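Local coordinates for protein VP5 (Halorubrum pleomorphic virus 2, PDB 6QGI) that is a viral envelope protein that probably drives fusion of the virus membrane with that of its haloarchaeal host cell, at residues Ser372-Gly377 / Gly403-Asp408; Gly366-Thr371 / Val380-Ala385; Pro3-Gly8 / Glu435-Gln440. One frame throughout, in Å; residues are numbered along the deposited sequence.

How the contacts relate
Contacts 1 and 2 are neighbours, their centres 10 Å apart, at one end of the molecule. They share a sheet: strand 405-408 of contact 1 pairs with strand 367-370 of contact 2, where Leu370 N lies 2.7 Å from Trp405 O, probably a hydrogen bond. The chain leaves that strand directly into the loop 372-377. This loop then reaches contact 3, 18 Å away between centres, where Ser376 OG probably bonds Leu4 N. Contacts 2 and 3 do not touch; their nearest atoms are about 10 Å apart. The glycan on Asn396 lies close to the first pair, about 9 Å from the side chain of Pro374 and about 11 Å from that of Val380.

Contact 1: Ser372-Gly377 / Gly403-Asp408; sequences SEPYSG and GTWYHD
The loop carrying Glu373 passes beside Trp405 of strand 405-408, with Glu373 CA 6.8 Å from Trp405 CA and no backbone hydrogen bond between the two segments. The indole of Trp405 spans the gap. Its CG stands anti to the carbonyl carbon (chi1 -74°), which swings the indole toward the loop, and one face of the ring receives Glu373 and Pro374 in succession. Over the six-membered ring lies Glu373, whose CB is 4.0 Å from the centroid in a CH-pi contact; its backbone N comes to 3.3 Å from Trp405 CZ3. Pro374 CD sits over the five-membered ring, 4.2 Å from its centroid and close to the ring normal. The carbonyl carbon of Ser372 approaches the benzo part obliquely.

Glu373 extends past the indole, with CG 3.6 Å from Trp405 CZ2 and the carboxylate plane tilted 28° from that of the ring. The acid itself is held beyond the ring: OE2 accepts a hydrogen bond from the backbone N of Ile1. Proline and the aliphatic part of a glutamate thus make a pair of CH-pi contacts over one indole face; here a side chain from the middle strand of a three-stranded antiparallel sheet packs on the loop that follows strand 367-370.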
ATOM      1  N   SER A 372       5.819 -24.763  -9.475  1.00 37.54           N
ATOM      2  CA  SER A 372       5.318 -23.426  -9.144  1.00 36.55           C
ATOM      3  C   SER A 372       6.381 -22.373  -9.427  1.00 39.69           C
ATOM      4  O   SER A 372       7.575 -22.645  -9.300  1.00 39.24           O
ATOM      5  CB  SER A 372       4.852 -23.332  -7.695  1.00 41.05           C
ATOM      6  OG  SER A 372       3.708 -24.135  -7.453  1.00 52.54           O
ATOM      7  N   GLU A 373       5.930 -21.169  -9.820  1.00 36.12           N
ATOM      8  CA  GLU A 373       6.753 -20.010 -10.162  1.00 35.97           C
ATOM      9  C   GLU A 373       7.640 -19.582  -8.982  1.00 40.59           C
ATOM     10  O   GLU A 373       7.111 -19.339  -7.895  1.00 40.15           O
ATOM     11  CB  GLU A 373       5.846 -18.843 -10.591  1.00 36.41           C
ATOM     12  CG  GLU A 373       6.513 -17.825 -11.503  1.00 44.61           C
ATOM     13  CD  GLU A 373       5.575 -16.994 -12.364  1.00 62.18           C
ATOM     14  OE1 GLU A 373       4.363 -16.922 -12.051  1.00 52.46           O
ATOM     15  OE2 GLU A 373       6.059 -16.411 -13.359  1.00 56.41           O
ATOM     16  N   PRO A 374       8.982 -19.493  -9.162  1.00 37.63           N
ATOM     17  CA  PRO A 374       9.835 -19.038  -8.046  1.00 37.71           C
ATOM     18  C   PRO A 374       9.589 -17.555  -7.746  1.00 40.25           C
ATOM     19  O   PRO A 374       9.153 -16.804  -8.622  1.00 39.44           O
ATOM     20  CB  PRO A 374      11.257 -19.312  -8.541  1.00 40.36           C
ATOM     21  CG  PRO A 374      11.159 -19.295 -10.022  1.00 44.57           C
ATOM     22  CD  PRO A 374       9.773 -19.742 -10.388  1.00 39.46           C
ATOM     23  N   TYR A 375       9.828 -17.145  -6.500  1.00 36.09           N
ATOM     24  CA  TYR A 375       9.562 -15.775  -6.064  1.00 34.52           C
ATOM     25  C   TYR A 375      10.659 -14.809  -6.483  1.00 37.63           C
ATOM     26  O   TYR A 375      11.816 -15.207  -6.594  1.00 37.75           O
ATOM     27  CB  TYR A 375       9.351 -15.724  -4.542  1.00 35.33           C
ATOM     28  CG  TYR A 375       8.345 -16.732  -4.029  1.00 36.09           C
ATOM     29  CD1 TYR A 375       7.092 -16.866  -4.622  1.00 37.04           C
ATOM     30  CD2 TYR A 375       8.631 -17.527  -2.922  1.00 37.59           C
ATOM     31  CE1 TYR A 375       6.165 -17.794  -4.154  1.00 37.66           C
ATOM     32  CE2 TYR A 375       7.702 -18.444  -2.431  1.00 38.42           C
ATOM     33  CZ  TYR A 375       6.472 -18.577  -3.053  1.00 43.74           C
ATOM     34  OH  TYR A 375       5.554 -19.480  -2.579  1.00 44.38           O
ATOM     35  N   SER A 376      10.287 -13.530  -6.713  1.00 33.55           N
ATOM     36  CA  SER A 376      11.215 -12.467  -7.114  1.00 33.43           C
ATOM     37  C   SER A 376      12.193 -12.147  -5.995  1.00 36.71           C
ATOM     38  O   SER A 376      11.822 -12.143  -4.819  1.00 36.31           O
ATOM     39  CB  SER A 376      10.458 -11.211  -7.533  1.00 37.16           C
ATOM     40  OG  SER A 376       9.645 -10.711  -6.484  1.00 47.63           O
ATOM     41  N   GLY A 377      13.442 -11.924  -6.381  1.00 33.41           N
ATOM     42  CA  GLY A 377      14.530 -11.619  -5.461  1.00 33.94           C
ATOM     43  C   GLY A 377      14.966 -12.791  -4.603  1.00 38.29           C
ATOM     44  O   GLY A 377      15.724 -12.597  -3.649  1.00 38.36           O
ATOM     45  N   GLY A 403       2.984 -24.650 -17.313  1.00 47.72           N
ATOM     46  CA  GLY A 403       3.143 -24.323 -15.898  1.00 46.33           C
ATOM     47  C   GLY A 403       4.240 -25.049 -15.145  1.00 48.49           C
ATOM     48  O   GLY A 403       4.027 -25.492 -14.012  1.00 47.90           O
ATOM     49  N   THR A 404       5.432 -25.150 -15.756  1.00 44.21           N
ATOM     50  CA  THR A 404       6.615 -25.778 -15.157  1.00 43.99           C
ATOM     51  C   THR A 404       7.832 -24.880 -15.371  1.00 46.42           C
ATOM     52  O   THR A 404       7.863 -24.105 -16.330  1.00 45.76           O
ATOM     53  CB  THR A 404       6.850 -27.196 -15.689  1.00 51.10           C
ATOM     54  OG1 THR A 404       6.685 -27.219 -17.104  1.00 51.57           O
ATOM     55  CG2 THR A 404       5.942 -28.224 -15.039  1.00 49.12           C
ATOM     56  N   TRP A 405       8.812 -24.951 -14.458  1.00 42.29           N
ATOM     57  CA  TRP A 405      10.011 -24.124 -14.546  1.00 41.96           C
ATOM     58  C   TRP A 405      11.255 -24.996 -14.509  1.00 46.30           C
ATOM     59  O   TRP A 405      11.502 -25.680 -13.516  1.00 46.09           O
ATOM     60  CB  TRP A 405      10.019 -23.055 -13.446  1.00 40.05           C
ATOM     61  CG  TRP A 405       9.048 -21.952 -13.734  1.00 40.00           C
ATOM     62  CD1 TRP A 405       9.310 -20.785 -14.386  1.00 42.51           C
ATOM     63  CD2 TRP A 405       7.632 -21.971 -13.499  1.00 39.37           C
ATOM     64  NE1 TRP A 405       8.157 -20.047 -14.519  1.00 41.12           N
ATOM     65  CE2 TRP A 405       7.109 -20.758 -13.997  1.00 42.50           C
ATOM     66  CE3 TRP A 405       6.756 -22.879 -12.875  1.00 40.77           C
ATOM     67  CZ2 TRP A 405       5.749 -20.437 -13.908  1.00 41.30           C
ATOM     68  CZ3 TRP A 405       5.407 -22.568 -12.807  1.00 41.62           C
ATOM     69  CH2 TRP A 405       4.920 -21.349 -13.294  1.00 41.50           C
ATOM     70  N   TYR A 406      12.019 -24.998 -15.612  1.00 42.90           N
ATOM     71  CA  TYR A 406      13.214 -25.827 -15.727  1.00 43.85           C
ATOM     72  C   TYR A 406      14.501 -25.003 -15.780  1.00 48.31           C
ATOM     73  O   TYR A 406      14.482 -23.845 -16.181  1.00 47.00           O
ATOM     74  CB  TYR A 406      13.122 -26.761 -16.954  1.00 45.41           C
ATOM     75  CG  TYR A 406      13.287 -26.077 -18.295  1.00 46.91           C
ATOM     76  CD1 TYR A 406      12.199 -25.473 -18.926  1.00 48.10           C
ATOM     77  CD2 TYR A 406      14.506 -26.084 -18.963  1.00 48.45           C
ATOM     78  CE1 TYR A 406      12.339 -24.857 -20.172  1.00 49.31           C
ATOM     79  CE2 TYR A 406      14.660 -25.469 -20.203  1.00 49.22           C
ATOM     80  CZ  TYR A 406      13.571 -24.858 -20.806  1.00 56.71           C
ATOM     81  OH  TYR A 406      13.718 -24.236 -22.021  1.00 59.20           O
ATOM     82  N   HIS A 407      15.617 -25.625 -15.380  1.00 46.60           N
ATOM     83  CA  HIS A 407      16.954 -25.047 -15.412  1.00 47.54           C
ATOM     84  C   HIS A 407      17.985 -26.165 -15.486  1.00 53.97           C
ATOM     85  O   HIS A 407      17.936 -27.103 -14.684  1.00 53.74           O
ATOM     86  CB  HIS A 407      17.223 -24.128 -14.205  1.00 47.84           C
ATOM     87  CG  HIS A 407      18.611 -23.563 -14.190  1.00 52.04           C
ATOM     88  ND1 HIS A 407      18.990 -22.556 -15.059  1.00 53.59           N
ATOM     89  CD2 HIS A 407      19.679 -23.916 -13.439  1.00 54.77           C
ATOM     90  CE1 HIS A 407      20.264 -22.315 -14.794  1.00 53.80           C
ATOM     91  NE2 HIS A 407      20.718 -23.101 -13.819  1.00 54.89           N
ATOM     92  N   ASP A 408      18.915 -26.067 -16.449  1.00 52.35           N
ATOM     93  CA  ASP A 408      19.974 -27.056 -16.625  1.00 54.57           C
ATOM     94  C   ASP A 408      21.035 -26.850 -15.538  1.00 60.90           C
ATOM     95  O   ASP A 408      21.810 -25.892 -15.591  1.00 60.77           O
ATOM     96  CB  ASP A 408      20.575 -26.975 -18.045  1.00 57.20           C
ATOM     97  CG  ASP A 408      21.510 -28.113 -18.423  1.00 68.82           C
ATOM     98  OD1 ASP A 408      21.370 -29.216 -17.847  1.00 70.01           O
ATOM     99  OD2 ASP A 408      22.363 -27.907 -19.312  1.00 75.31           O
TER

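Contact 2: Gly366-Thr371 / Val380-Ala385; sequences GNVTLT and VELNTA
Leu370 and Leu382, the two residues buried most by this contact, lie on different strands and each meets a valine of the other one. Leu370 points its CD1 at CG2 of Val380, tip to tip, 3.9 Å away. That reach comes from a chain drawn out along its length, with CD1 anti to CA (chi2 -177°). On the other side, Val380 offers the methyl that stands anti to its carbonyl carbon. Leu382 faces Val368 in the same manner, CD1 toward CG1, although the modelled separation of that pair is too short to be reliable.

The strands keep well apart. Val368 CA is 9.0 Å from Leu382 CA, and Leu370 CA is 9.3 Å from Val380 CA, so the two strands meet here through side chains, with no hydrogen bond between them. Strand 367-370 belongs to the sheet it forms with 405-408, whereas strand 378-384 pairs with 389-393 and 418-427; the contact is therefore packing of one sheet face on another, as in a beta sandwich. Trp356, Trp397 and Trp405 also touch Leu370, and Ala423 touches Leu382. With all four residues that touch across the two segments aliphatic and buried, cohesion rests on shape and the exclusion of water rather than on directional bonds.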
ATOM      1  N   GLY A 366      20.291 -33.324 -15.617  1.00 55.28           N
ATOM      2  CA  GLY A 366      20.629 -32.003 -15.098  1.00 54.21           C
ATOM      3  C   GLY A 366      19.466 -31.030 -15.062  1.00 55.73           C
ATOM      4  O   GLY A 366      19.501 -30.070 -14.287  1.00 54.84           O
ATOM      5  N   ASN A 367      18.429 -31.262 -15.898  1.00 51.07           N
ATOM      6  CA  ASN A 367      17.235 -30.419 -15.978  1.00 49.05           C
ATOM      7  C   ASN A 367      16.307 -30.645 -14.767  1.00 52.46           C
ATOM      8  O   ASN A 367      15.545 -31.620 -14.729  1.00 52.16           O
ATOM      9  CB  ASN A 367      16.467 -30.653 -17.295  1.00 48.30           C
ATOM     10  CG  ASN A 367      16.886 -29.777 -18.454  1.00 68.52           C
ATOM     11  OD1 ASN A 367      16.698 -28.554 -18.442  1.00 63.60           O
ATOM     12  ND2 ASN A 367      17.424 -30.389 -19.504  1.00 57.13           N
ATOM     13  N   VAL A 368      16.388 -29.736 -13.772  1.00 48.22           N
ATOM     14  CA  VAL A 368      15.524 -29.759 -12.586  1.00 47.31           C
ATOM     15  C   VAL A 368      14.240 -29.015 -12.958  1.00 48.84           C
ATOM     16  O   VAL A 368      14.316 -27.990 -13.627  1.00 47.28           O
ATOM     17  CB  VAL A 368      16.198 -29.181 -11.313  1.00 51.59           C
ATOM     18  CG1 VAL A 368      15.232 -29.190 -10.135  1.00 50.80           C
ATOM     19  CG2 VAL A 368      17.464 -29.956 -10.960  1.00 53.10           C
ATOM     20  N   THR A 369      13.074 -29.536 -12.546  1.00 45.20           N
ATOM     21  CA  THR A 369      11.780 -28.943 -12.871  1.00 43.73           C
ATOM     22  C   THR A 369      11.015 -28.550 -11.596  1.00 46.10           C
ATOM     23  O   THR A 369      10.959 -29.324 -10.639  1.00 45.81           O
ATOM     24  CB  THR A 369      10.983 -29.910 -13.766  1.00 52.43           C
ATOM     25  OG1 THR A 369      11.777 -30.222 -14.915  1.00 54.84           O
ATOM     26  CG2 THR A 369       9.642 -29.335 -14.223  1.00 48.71           C
ATOM     27  N   LEU A 370      10.444 -27.324 -11.607  1.00 41.25           N
ATOM     28  CA  LEU A 370       9.615 -26.729 -10.551  1.00 39.87           C
ATOM     29  C   LEU A 370       8.166 -26.676 -11.015  1.00 42.27           C
ATOM     30  O   LEU A 370       7.910 -26.331 -12.171  1.00 41.39           O
ATOM     31  CB  LEU A 370      10.092 -25.314 -10.156  1.00 39.09           C
ATOM     32  CG  LEU A 370      11.520 -25.124  -9.625  1.00 44.30           C
ATOM     33  CD1 LEU A 370      11.749 -23.679  -9.233  1.00 43.72           C
ATOM     34  CD2 LEU A 370      11.825 -26.033  -8.438  1.00 47.07           C
ATOM     35  N   THR A 371       7.224 -27.016 -10.126  1.00 38.46           N
ATOM     36  CA  THR A 371       5.801 -27.043 -10.469  1.00 37.86           C
ATOM     37  C   THR A 371       5.089 -25.716 -10.095  1.00 41.31           C
ATOM     38  O   THR A 371       3.907 -25.552 -10.413  1.00 40.69           O
ATOM     39  CB  THR A 371       5.123 -28.274  -9.858  1.00 45.98           C
ATOM     40  OG1 THR A 371       5.449 -28.357  -8.474  1.00 46.55           O
ATOM     41  CG2 THR A 371       5.527 -29.568 -10.557  1.00 43.35           C
ATOM     42  N   VAL A 380      15.944 -20.790  -5.529  1.00 40.98           N
ATOM     43  CA  VAL A 380      15.543 -22.112  -5.043  1.00 41.46           C
ATOM     44  C   VAL A 380      16.825 -22.941  -4.879  1.00 47.51           C
ATOM     45  O   VAL A 380      17.562 -23.141  -5.845  1.00 46.77           O
ATOM     46  CB  VAL A 380      14.464 -22.807  -5.924  1.00 44.41           C
ATOM     47  CG1 VAL A 380      14.036 -24.146  -5.326  1.00 44.75           C
ATOM     48  CG2 VAL A 380      13.245 -21.903  -6.123  1.00 42.65           C
ATOM     49  N   GLU A 381      17.111 -23.343  -3.629  1.00 46.74           N
ATOM     50  CA  GLU A 381      18.273 -24.132  -3.225  1.00 49.16           C
ATOM     51  C   GLU A 381      17.856 -25.591  -3.113  1.00 55.59           C
ATOM     52  O   GLU A 381      17.153 -25.976  -2.174  1.00 55.17           O
ATOM     53  CB  GLU A 381      18.844 -23.604  -1.900  1.00 51.38           C
ATOM     54  CG  GLU A 381      20.329 -23.846  -1.733  1.00 65.16           C
ATOM     55  CD  GLU A 381      20.840 -23.553  -0.338  1.00 90.46           C
ATOM     56  OE1 GLU A 381      20.740 -24.449   0.530  1.00 88.73           O
ATOM     57  OE2 GLU A 381      21.338 -22.428  -0.111  1.00 85.44           O
ATOM     58  N   LEU A 382      18.251 -26.393  -4.099  1.00 54.38           N
ATOM     59  CA  LEU A 382      17.881 -27.799  -4.160  1.00 55.75           C
ATOM     60  C   LEU A 382      18.979 -28.709  -3.648  1.00 62.77           C
ATOM     61  O   LEU A 382      20.155 -28.509  -3.955  1.00 63.18           O
ATOM     62  CB  LEU A 382      17.492 -28.193  -5.587  1.00 55.43           C
ATOM     63  CG  LEU A 382      16.324 -27.418  -6.177  1.00 58.78           C
ATOM     64  CD1 LEU A 382      16.277 -27.571  -7.649  1.00 58.74           C
ATOM     65  CD2 LEU A 382      15.018 -27.814  -5.550  1.00 60.80           C
ATOM     66  N   ASN A 383      18.576 -29.712  -2.855  1.00 61.14           N
ATOM     67  CA  ASN A 383      19.452 -30.721  -2.270  1.00 63.30           C
ATOM     68  C   ASN A 383      19.172 -32.066  -2.936  1.00 68.42           C
ATOM     69  O   ASN A 383      18.111 -32.673  -2.740  1.00 67.69           O
ATOM     70  CB  ASN A 383      19.279 -30.789  -0.742  1.00 65.14           C
ATOM     71  CG  ASN A 383      19.743 -29.559   0.005  1.00 86.04           C
ATOM     72  OD1 ASN A 383      20.564 -28.780  -0.471  1.00 79.15           O
ATOM     73  ND2 ASN A 383      19.215 -29.351   1.198  1.00 76.80           N
ATOM     74  N   THR A 384      20.132 -32.500  -3.763  1.00 66.27           N
ATOM     75  CA  THR A 384      20.082 -33.738  -4.538  1.00 67.05           C
ATOM     76  C   THR A 384      20.278 -34.964  -3.618  1.00 73.25           C
ATOM     77  O   THR A 384      20.779 -34.816  -2.498  1.00 73.75           O
ATOM     78  CB  THR A 384      21.136 -33.691  -5.663  1.00 75.38           C
ATOM     79  OG1 THR A 384      22.426 -33.575  -5.079  1.00 76.84           O
ATOM     80  CG2 THR A 384      20.923 -32.531  -6.640  1.00 72.10           C
ATOM     81  N   ALA A 385      19.885 -36.172  -4.107  1.00 70.62           N
ATOM     82  CA  ALA A 385      20.005 -37.462  -3.411  1.00 72.24           C
ATOM     83  C   ALA A 385      21.464 -37.803  -3.072  1.00 78.46           C
ATOM     84  O   ALA A 385      21.710 -38.443  -2.050  1.00 79.65           O
ATOM     85  CB  ALA A 385      19.401 -38.573  -4.256  1.00 73.03           C
TER

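Contact 3: Pro3-Gly8 / Glu435-Gln440; sequences PLVGVG and ETIQLQ
Val5 meets Ile437 through methyl groups alone: CG1 and CG2 of the valine lie 3.7 and 3.8 Å from Ile437 CG2, so a single methyl of the isoleucine sits against the fork of the valine. The two side chains pass each other at a slant. In Ile437 the longer branch, CG1, takes the place between the backbone N and the carbonyl carbon (chi1 60°), leaving CG2 as the branch that touches Val5. Glu435 adds a looser contact at the margin, its OE2 4.3 Å from Val5 CG2, with no bond implied.

The backbones are 7.2 Å apart from Val5 CA to Ile437 CA. Val5 is presented by a short, weakly bonded helix with a wider pi-type turn at 4-8; Val7 N also donates to Pro3 O at 2.8 Å. Further bonds tie this turn to its surroundings: Val5 with Ala11 through the backbone, and Gly8 O with Thr310 OG1. Ala11 also touches both Val5 and Ile437, and Met349 packs on Ile437.

Strand 434-439 lies between two antiparallel partners, strand 11-13 and strand 343-355, with helix 285-292 covering Thr436. The helical turn 4-8 leads by a short link into strand 11-13, and thus sets the N-terminal segment of the chain beside a strand more than 400 residues later.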
ATOM      1  N   PRO A   3       5.730 -12.243  -7.701  1.00 38.00           N
ATOM      2  CA  PRO A   3       6.233 -11.298  -6.683  1.00 37.13           C
ATOM      3  C   PRO A   3       6.267 -11.934  -5.284  1.00 38.97           C
ATOM      4  O   PRO A   3       5.296 -12.574  -4.873  1.00 38.44           O
ATOM      5  CB  PRO A   3       5.247 -10.128  -6.759  1.00 38.38           C
ATOM      6  CG  PRO A   3       3.999 -10.703  -7.319  1.00 42.76           C
ATOM      7  CD  PRO A   3       4.405 -11.838  -8.217  1.00 38.80           C
ATOM      8  N   LEU A   4       7.421 -11.799  -4.584  1.00 34.10           N
ATOM      9  CA  LEU A   4       7.695 -12.329  -3.239  1.00 33.53           C
ATOM     10  C   LEU A   4       6.645 -11.870  -2.222  1.00 34.95           C
ATOM     11  O   LEU A   4       6.118 -12.694  -1.484  1.00 34.71           O
ATOM     12  CB  LEU A   4       9.109 -11.872  -2.791  1.00 34.34           C
ATOM     13  CG  LEU A   4       9.583 -12.197  -1.358  1.00 39.96           C
ATOM     14  CD1 LEU A   4       9.736 -13.700  -1.142  1.00 40.71           C
ATOM     15  CD2 LEU A   4      10.883 -11.486  -1.034  1.00 43.43           C
ATOM     16  N   VAL A   5       6.359 -10.562  -2.183  1.00 29.25           N
ATOM     17  CA  VAL A   5       5.390  -9.969  -1.268  1.00 27.65           C
ATOM     18  C   VAL A   5       3.974 -10.457  -1.622  1.00 30.50           C
ATOM     19  O   VAL A   5       3.249 -10.918  -0.734  1.00 30.61           O
ATOM     20  CB  VAL A   5       5.501  -8.422  -1.277  1.00 30.31           C
ATOM     21  CG1 VAL A   5       4.352  -7.766  -0.513  1.00 29.61           C
ATOM     22  CG2 VAL A   5       6.849  -7.970  -0.725  1.00 30.40           C
ATOM     23  N   GLY A   6       3.615 -10.362  -2.900  1.00 25.74           N
ATOM     24  CA  GLY A   6       2.299 -10.741  -3.400  1.00 25.24           C
ATOM     25  C   GLY A   6       1.929 -12.206  -3.311  1.00 30.37           C
ATOM     26  O   GLY A   6       0.791 -12.522  -2.952  1.00 30.04           O
ATOM     27  N   VAL A   7       2.870 -13.108  -3.644  1.00 28.05           N
ATOM     28  CA  VAL A   7       2.607 -14.549  -3.662  1.00 28.69           C
ATOM     29  C   VAL A   7       3.251 -15.253  -2.458  1.00 33.69           C
ATOM     30  O   VAL A   7       2.545 -15.956  -1.722  1.00 33.88           O
ATOM     31  CB  VAL A   7       3.047 -15.198  -5.001  1.00 32.93           C
ATOM     32  CG1 VAL A   7       2.725 -16.688  -5.028  1.00 33.21           C
ATOM     33  CG2 VAL A   7       2.412 -14.486  -6.196  1.00 32.18           C
ATOM     34  N   GLY A   8       4.565 -15.081  -2.292  1.00 29.98           N
ATOM     35  CA  GLY A   8       5.331 -15.719  -1.225  1.00 30.15           C
ATOM     36  C   GLY A   8       4.875 -15.378   0.177  1.00 33.12           C
ATOM     37  O   GLY A   8       4.794 -16.261   1.031  1.00 33.38           O
ATOM     38  N   GLU A 435      11.507  -3.499   4.404  1.00 29.86           N
ATOM     39  CA  GLU A 435      10.276  -3.035   3.763  1.00 28.39           C
ATOM     40  C   GLU A 435       9.078  -3.274   4.667  1.00 30.82           C
ATOM     41  O   GLU A 435       9.130  -4.158   5.523  1.00 30.45           O
ATOM     42  CB  GLU A 435      10.046  -3.767   2.422  1.00 29.47           C
ATOM     43  CG  GLU A 435      11.139  -3.602   1.378  1.00 41.86           C
ATOM     44  CD  GLU A 435      11.028  -4.480   0.147  1.00 61.44           C
ATOM     45  OE1 GLU A 435      12.050  -4.629  -0.561  1.00 51.41           O
ATOM     46  OE2 GLU A 435       9.925  -5.015  -0.107  1.00 54.77           O
ATOM     47  N   THR A 436       7.993  -2.511   4.453  1.00 26.26           N
ATOM     48  CA  THR A 436       6.732  -2.665   5.179  1.00 25.34           C
ATOM     49  C   THR A 436       5.717  -3.278   4.228  1.00 28.32           C
ATOM     50  O   THR A 436       5.492  -2.761   3.130  1.00 27.69           O
ATOM     51  CB  THR A 436       6.251  -1.338   5.768  1.00 31.93           C
ATOM     52  OG1 THR A 436       7.253  -0.831   6.642  1.00 32.19           O
ATOM     53  CG2 THR A 436       4.933  -1.475   6.531  1.00 28.62           C
ATOM     54  N   ILE A 437       5.126  -4.399   4.650  1.00 24.23           N
ATOM     55  CA  ILE A 437       4.129  -5.145   3.883  1.00 22.63           C
ATOM     56  C   ILE A 437       2.815  -5.193   4.666  1.00 26.11           C
ATOM     57  O   ILE A 437       2.831  -5.118   5.893  1.00 26.32           O
ATOM     58  CB  ILE A 437       4.637  -6.574   3.512  1.00 25.51           C
ATOM     59  CG1 ILE A 437       4.955  -7.427   4.769  1.00 26.12           C
ATOM     60  CG2 ILE A 437       5.848  -6.493   2.574  1.00 26.74           C
ATOM     61  CD1 ILE A 437       5.000  -8.911   4.574  1.00 31.84           C
ATOM     62  N   GLN A 438       1.679  -5.296   3.963  1.00 21.22           N
ATOM     63  CA  GLN A 438       0.385  -5.431   4.627  1.00 20.19           C
ATOM     64  C   GLN A 438       0.001  -6.900   4.565  1.00 23.88           C
ATOM     65  O   GLN A 438      -0.132  -7.440   3.470  1.00 22.77           O
ATOM     66  CB  GLN A 438      -0.691  -4.527   4.002  1.00 20.47           C
ATOM     67  CG  GLN A 438      -2.026  -4.615   4.739  1.00 27.99           C
ATOM     68  CD  GLN A 438      -3.115  -3.770   4.139  1.00 46.72           C
ATOM     69  OE1 GLN A 438      -2.952  -2.574   3.934  1.00 42.95           O
ATOM     70  NE2 GLN A 438      -4.261  -4.373   3.869  1.00 40.91           N
ATOM     71  N   LEU A 439      -0.157  -7.550   5.729  1.00 21.12           N
ATOM     72  CA  LEU A 439      -0.509  -8.966   5.803  1.00 21.08           C
ATOM     73  C   LEU A 439      -1.981  -9.164   5.487  1.00 24.49           C
ATOM     74  O   LEU A 439      -2.836  -8.599   6.166  1.00 23.89           O
ATOM     75  CB  LEU A 439      -0.161  -9.545   7.187  1.00 21.95           C
ATOM     76  CG  LEU A 439       1.289  -9.356   7.644  1.00 27.09           C
ATOM     77  CD1 LEU A 439       1.463  -9.732   9.092  1.00 28.12           C
ATOM     78  CD2 LEU A 439       2.255 -10.163   6.788  1.00 28.59           C
ATOM     79  N   GLN A 440      -2.270  -9.931   4.423  1.00 21.88           N
ATOM     80  CA  GLN A 440      -3.625 -10.223   3.947  1.00 21.91           C
ATOM     81  C   GLN A 440      -4.004 -11.649   4.310  1.00 26.97           C
ATOM     82  O   GLN A 440      -5.109 -11.894   4.818  1.00 27.65           O
ATOM     83  CB  GLN A 440      -3.721 -10.033   2.418  1.00 23.04           C
ATOM     84  CG  GLN A 440      -2.927  -8.866   1.833  1.00 37.11           C
ATOM     85  CD  GLN A 440      -3.572  -7.519   2.043  1.00 57.15           C
ATOM     86  OE1 GLN A 440      -4.661  -7.384   2.618  1.00 53.38           O
ATOM     87  NE2 GLN A 440      -2.899  -6.480   1.568  1.00 49.96           N
TER